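Local coordinates for paenibacillus xanthan lyase (Paenibacillus, PDB 6F2P), which cleaves the polysaccharide xanthan as a lyase, probably by the beta-elimination chemistry of polysaccharide lyase family 8, at residues Ser69-Tyr74 / Trp123-Ile128; Phe426-Asp431 / Gly578-Leu583. One frame throughout, in Å; residues are numbered along the deposited sequence.

Contact 1: Ser69-Tyr74 / Trp123-Ile128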
# COMPACT_ATOMS: atom_id res chain seq x y z
N SER A 69 -24.67 -32.26 11.13
CA SER A 69 -25.09 -33.02 12.29
C SER A 69 -23.93 -33.75 12.98
O SER A 69 -23.95 -33.94 14.20
CB SER A 69 -26.20 -33.99 11.91
OG SER A 69 -27.37 -33.28 11.56
N ILE A 70 -22.92 -34.13 12.21
CA ILE A 70 -21.71 -34.72 12.77
C ILE A 70 -21.06 -33.77 13.79
O ILE A 70 -20.83 -34.13 14.94
CB ILE A 70 -20.69 -35.09 11.67
CG1 ILE A 70 -21.32 -36.05 10.66
CG2 ILE A 70 -19.43 -35.69 12.28
CD1 ILE A 70 -21.68 -37.39 11.25
N THR A 71 -20.78 -32.55 13.35
CA THR A 71 -20.13 -31.56 14.19
C THR A 71 -21.00 -31.20 15.38
O THR A 71 -20.52 -31.11 16.52
CB THR A 71 -19.82 -30.27 13.38
OG1 THR A 71 -18.88 -30.57 12.34
CG2 THR A 71 -19.25 -29.17 14.28
N THR A 72 -22.29 -30.98 15.10
CA THR A 72 -23.24 -30.55 16.12
C THR A 72 -23.33 -31.57 17.24
O THR A 72 -23.29 -31.22 18.43
CB THR A 72 -24.63 -30.33 15.53
OG1 THR A 72 -24.52 -29.54 14.35
CG2 THR A 72 -25.52 -29.61 16.52
N THR A 73 -23.44 -32.84 16.85
CA THR A 73 -23.53 -33.92 17.82
C THR A 73 -22.30 -33.93 18.71
O THR A 73 -22.43 -33.96 19.95
CB THR A 73 -23.68 -35.29 17.12
OG1 THR A 73 -24.87 -35.30 16.32
CG2 THR A 73 -23.73 -36.40 18.14
N TYR A 74 -21.12 -33.89 18.10
CA TYR A 74 -19.87 -33.97 18.86
C TYR A 74 -19.65 -32.73 19.73
O TYR A 74 -19.06 -32.83 20.80
CB TYR A 74 -18.66 -34.20 17.96
CG TYR A 74 -18.47 -35.64 17.53
CD1 TYR A 74 -18.45 -36.67 18.47
CD2 TYR A 74 -18.32 -35.96 16.19
CE1 TYR A 74 -18.27 -37.99 18.07
CE2 TYR A 74 -18.14 -37.27 15.79
CZ TYR A 74 -18.12 -38.28 16.73
OH TYR A 74 -17.94 -39.58 16.31
N TRP A 123 -17.90 -31.85 3.16
CA TRP A 123 -16.66 -32.49 3.57
C TRP A 123 -16.13 -31.97 4.90
O TRP A 123 -15.55 -32.70 5.70
CB TRP A 123 -15.59 -32.26 2.50
CG TRP A 123 -15.11 -30.82 2.45
CD1 TRP A 123 -15.68 -29.80 1.75
CD2 TRP A 123 -13.99 -30.26 3.14
NE1 TRP A 123 -14.97 -28.63 1.96
CE2 TRP A 123 -13.93 -28.89 2.81
CE3 TRP A 123 -13.02 -30.79 4.01
CZ2 TRP A 123 -12.95 -28.04 3.31
CZ3 TRP A 123 -12.05 -29.94 4.51
CH2 TRP A 123 -12.02 -28.58 4.16
N TRP A 124 -16.36 -30.68 5.15
CA TRP A 124 -15.75 -30.00 6.27
C TRP A 124 -16.08 -30.65 7.62
O TRP A 124 -15.23 -30.74 8.51
CB TRP A 124 -16.17 -28.53 6.26
CG TRP A 124 -15.41 -27.71 7.23
CD1 TRP A 124 -14.23 -27.07 7.01
CD2 TRP A 124 -15.76 -27.47 8.59
NE1 TRP A 124 -13.83 -26.43 8.15
CE2 TRP A 124 -14.75 -26.66 9.14
CE3 TRP A 124 -16.83 -27.85 9.40
CZ2 TRP A 124 -14.77 -26.22 10.46
CZ3 TRP A 124 -16.86 -27.41 10.72
CH2 TRP A 124 -15.83 -26.61 11.24
N HIS A 125 -17.31 -31.12 7.76
CA HIS A 125 -17.74 -31.70 9.03
C HIS A 125 -17.09 -33.07 9.29
O HIS A 125 -16.87 -33.45 10.45
CB HIS A 125 -19.26 -31.77 9.11
CG HIS A 125 -19.92 -30.43 9.01
ND1 HIS A 125 -19.83 -29.49 10.01
CD2 HIS A 125 -20.65 -29.87 8.02
CE1 HIS A 125 -20.49 -28.40 9.65
NE2 HIS A 125 -21.00 -28.60 8.44
N TRP A 126 -16.76 -33.78 8.22
CA TRP A 126 -16.10 -35.07 8.35
C TRP A 126 -14.62 -34.92 8.68
O TRP A 126 -14.08 -35.63 9.54
CB TRP A 126 -16.29 -35.90 7.07
CG TRP A 126 -17.74 -36.17 6.79
CD1 TRP A 126 -18.54 -35.53 5.89
CD2 TRP A 126 -18.57 -37.15 7.43
NE1 TRP A 126 -19.81 -36.05 5.93
CE2 TRP A 126 -19.86 -37.04 6.87
CE3 TRP A 126 -18.35 -38.11 8.43
CZ2 TRP A 126 -20.91 -37.86 7.26
CZ3 TRP A 126 -19.41 -38.92 8.82
CH2 TRP A 126 -20.67 -38.79 8.24
N GLN A 127 -13.97 -33.97 8.03
CA GLN A 127 -12.51 -33.88 8.10
C GLN A 127 -11.98 -32.91 9.16
O GLN A 127 -10.83 -32.99 9.56
CB GLN A 127 -11.95 -33.55 6.72
CG GLN A 127 -12.44 -34.48 5.63
CD GLN A 127 -11.75 -34.25 4.30
OE1 GLN A 127 -12.30 -34.55 3.25
NE2 GLN A 127 -10.54 -33.71 4.34
N ILE A 128 -12.83 -31.99 9.61
CA ILE A 128 -12.36 -30.96 10.52
C ILE A 128 -13.27 -30.77 11.73
O ILE A 128 -12.85 -30.96 12.86
CB ILE A 128 -12.17 -29.63 9.79
CG1 ILE A 128 -11.03 -29.76 8.76
CG2 ILE A 128 -11.91 -28.50 10.78
CD1 ILE A 128 -10.84 -28.56 7.89

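Contact 2: Phe426-Asp431 / Gly578-Leu583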
# COMPACT_ATOMS: atom_id res chain seq x y z
N PHE A 426 -24.45 -1.28 16.30
CA PHE A 426 -24.13 -0.25 15.31
C PHE A 426 -24.50 -0.68 13.87
O PHE A 426 -25.26 0.01 13.18
CB PHE A 426 -22.65 0.14 15.37
CG PHE A 426 -22.18 0.94 14.18
CD1 PHE A 426 -22.30 2.32 14.18
CD2 PHE A 426 -21.65 0.31 13.06
CE1 PHE A 426 -21.91 3.06 13.09
CE2 PHE A 426 -21.25 1.04 11.97
CZ PHE A 426 -21.37 2.42 11.98
N TRP A 427 -23.99 -1.84 13.45
CA TRP A 427 -24.13 -2.28 12.06
C TRP A 427 -25.54 -2.66 11.62
O TRP A 427 -25.83 -2.64 10.42
CB TRP A 427 -23.18 -3.45 11.77
CG TRP A 427 -21.75 -3.02 11.61
CD1 TRP A 427 -20.73 -3.27 12.48
CD2 TRP A 427 -21.20 -2.25 10.54
NE1 TRP A 427 -19.56 -2.72 12.00
CE2 TRP A 427 -19.82 -2.09 10.82
CE3 TRP A 427 -21.73 -1.69 9.37
CZ2 TRP A 427 -18.97 -1.39 9.96
CZ3 TRP A 427 -20.88 -0.99 8.53
CH2 TRP A 427 -19.51 -0.85 8.83
N ALA A 428 -26.41 -3.01 12.57
CA ALA A 428 -27.76 -3.45 12.21
C ALA A 428 -28.75 -2.30 12.19
O ALA A 428 -29.91 -2.49 11.83
CB ALA A 428 -28.23 -4.56 13.15
N THR A 429 -28.29 -1.11 12.57
CA THR A 429 -29.16 0.07 12.64
C THR A 429 -28.69 1.23 11.76
O THR A 429 -29.53 1.99 11.26
CB THR A 429 -29.28 0.60 14.08
OG1 THR A 429 -27.97 0.67 14.66
CG2 THR A 429 -30.15 -0.32 14.92
N VAL A 430 -27.38 1.38 11.59
CA VAL A 430 -26.81 2.50 10.82
C VAL A 430 -27.32 2.53 9.38
O VAL A 430 -27.63 1.49 8.80
CB VAL A 430 -25.25 2.48 10.83
CG1 VAL A 430 -24.72 1.36 9.96
CG2 VAL A 430 -24.69 3.81 10.36
N ASP A 431 -27.41 3.72 8.80
CA ASP A 431 -27.75 3.83 7.39
C ASP A 431 -26.52 3.46 6.55
O ASP A 431 -25.61 4.28 6.37
CB ASP A 431 -28.22 5.24 7.05
CG ASP A 431 -28.63 5.38 5.60
OD1 ASP A 431 -28.46 4.40 4.83
OD2 ASP A 431 -29.11 6.48 5.21
N GLY A 578 -33.65 -1.87 12.69
CA GLY A 578 -33.27 -2.88 11.72
C GLY A 578 -32.84 -4.10 12.49
O GLY A 578 -32.74 -4.06 13.73
N SER A 579 -32.57 -5.17 11.77
CA SER A 579 -32.06 -6.38 12.39
C SER A 579 -30.85 -6.89 11.61
O SER A 579 -30.63 -6.51 10.45
CB SER A 579 -33.14 -7.47 12.46
OG SER A 579 -33.39 -8.02 11.18
N TRP A 580 -30.08 -7.76 12.24
CA TRP A 580 -28.89 -8.33 11.62
C TRP A 580 -29.17 -9.15 10.37
O TRP A 580 -28.28 -9.38 9.57
CB TRP A 580 -28.13 -9.16 12.65
CG TRP A 580 -27.47 -8.29 13.64
CD1 TRP A 580 -27.98 -7.86 14.82
CD2 TRP A 580 -26.17 -7.70 13.52
NE1 TRP A 580 -27.08 -7.05 15.46
CE2 TRP A 580 -25.96 -6.94 14.68
CE3 TRP A 580 -25.16 -7.76 12.55
CZ2 TRP A 580 -24.78 -6.24 14.89
CZ3 TRP A 580 -24.00 -7.07 12.77
CH2 TRP A 580 -23.81 -6.31 13.92
N SER A 581 -30.43 -9.58 10.23
CA SER A 581 -30.84 -10.41 9.11
C SER A 581 -30.59 -9.73 7.78
O SER A 581 -30.28 -10.38 6.78
CB SER A 581 -32.31 -10.78 9.23
OG SER A 581 -32.47 -11.83 10.17
N SER A 582 -30.74 -8.40 7.78
CA SER A 582 -30.46 -7.59 6.60
C SER A 582 -28.99 -7.68 6.20
O SER A 582 -28.66 -7.65 5.01
CB SER A 582 -30.82 -6.13 6.88
OG SER A 582 -32.18 -6.01 7.24
N LEU A 583 -28.11 -7.81 7.19
CA LEU A 583 -26.68 -7.88 6.89
C LEU A 583 -26.24 -9.31 6.65
O LEU A 583 -25.36 -9.57 5.82
CB LEU A 583 -25.85 -7.27 8.01
CG LEU A 583 -25.91 -5.76 8.20
CD1 LEU A 583 -27.14 -5.35 9.01
CD2 LEU A 583 -24.63 -5.27 8.86
O HOH W 1 -30.28 -3.86 9.74

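Contact 1: Ser69-Tyr74 / Trp123-Ile128
Ile70 lies across one face of the Trp126 indole. Ile70 CG1 sits 3.8 Å from the centroid of the Trp126 six-membered ring and only 14° off the ring normal, which makes a CH-pi contact. Ile70 CD1 continues over the rim and reaches Trp126 CH2 at 3.5 Å. The two side chains cross at about a right angle. The Trp126 bond to CB leads away from helix 68-85. With CG set beside the backbone N (chi1 -61°), the six-membered ring comes back to meet Ile70. The other branch, Ile70 CG2, rests near the backbone, 3.9 Å from His125 O.

The next residue along the helix, Thr71, meets His125. Thr71 OG1 and His125 ND1 are hydrogen-bonded at 2.7 Å, and either may be the donor. OG1 approaches the imidazole at its edge, in the ring plane. The Thr71 torsion places OG1 beside its own backbone N and anti to the carbonyl carbon, on the side that reaches the imidazole. This bond would limit how far the His125 ring can turn. Trp124 adds a looser touch, with CZ3 4.1 Å from Thr71 OG1.

Trp126 NE1 donates away from this contact, to the backbone oxygen of Tyr120, whose ring also meets the indole edge-to-face. A leucine in place of Trp126 would probably leave the Ile70 branch without its flat partner and Tyr120 O without the indole N-H.

The axes of the two short segments approach to 8.7 Å at 44°. The contact joins helix 68-85 to helix 123-141 in the alpha-helical domain of the family. Helix 95-111 packs beside it, with Met108 on Ile70, while helix 168-184 meets Trp123 and Ile128.

Contact 2: Phe426-Asp431 / Gly578-Leu583
The methyl of Ala428 is the bump that fits against the Trp580 indole. Ala428 CB stands 3.5 Å from the centroid of the Trp580 five-membered ring, 7° off the normal, in a CH-pi contact over one face. The small side chain lets the backbones come close, with Ala428 CA and Trp580 CA 5.0 Å apart. The six-membered ring of Trp580 runs on to Trp427, and Trp580 CH2 lies 3.6 Å from Trp427 CB. With Trp580 CG beside its backbone N (chi1 -72°), the indole reaches both Ala428 and Trp427.

Leu583 fills the next hollow. Its two methyls straddle the Trp427 carbonyl, and Leu583 CD2 also packs 3.7 Å from Trp427 CB. Leu583 CD1 leans toward Ala428 CA at 3.8 Å. The Trp427 indole itself leads away from this contact, and its NE1 bonds to Asp278.

Both segments belong to the super-sandwich domain of polysaccharide lyase family 8. Residues 426-429 form a short, weakly bonded helix; segment 578-583 leaves strand 566-578 and enters the loop before strand 595-607. The indole N-H of Trp580 is used by His425, just before the short helix, and His288 also meets the ring.

At the strand end, Gly578 gives the Ala428 carbonyl its hollow. Gly578 CA approaches Ala428 O at 3.4 Å in a CA-H...O contact. A side chain on Gly578 would probably crowd that oxygen. A water lies within hydrogen-bonding distance of Ala428 O and Ser579 O. Thr429 lies beside Gly578; the Thr429 carbonyl oxygen accepts from Arg576 NE, and the Thr429 side chain touches Arg597 and Phe599 of strand 595-607.

In the fold
Both contacts are buried, but they hold different elements in different family domains. Contact 1 joins two long helices of the N-terminal alpha-helical domain. Contact 2 joins a short, weakly bonded helix to a loop of the super-sandwich domain. Their centres lie 31 Å apart, and the nearest atoms about 20 Å, so they do not touch. Each sets an aliphatic group on a tryptophan face. In contact 1 a direct side-chain hydrogen bond runs beside that packing. In contact 2 a water may link two backbone oxygens, and backbone atoms take a larger share. Asp278 and His288, which meet contact 2, lie in the sequence range of the helical domain.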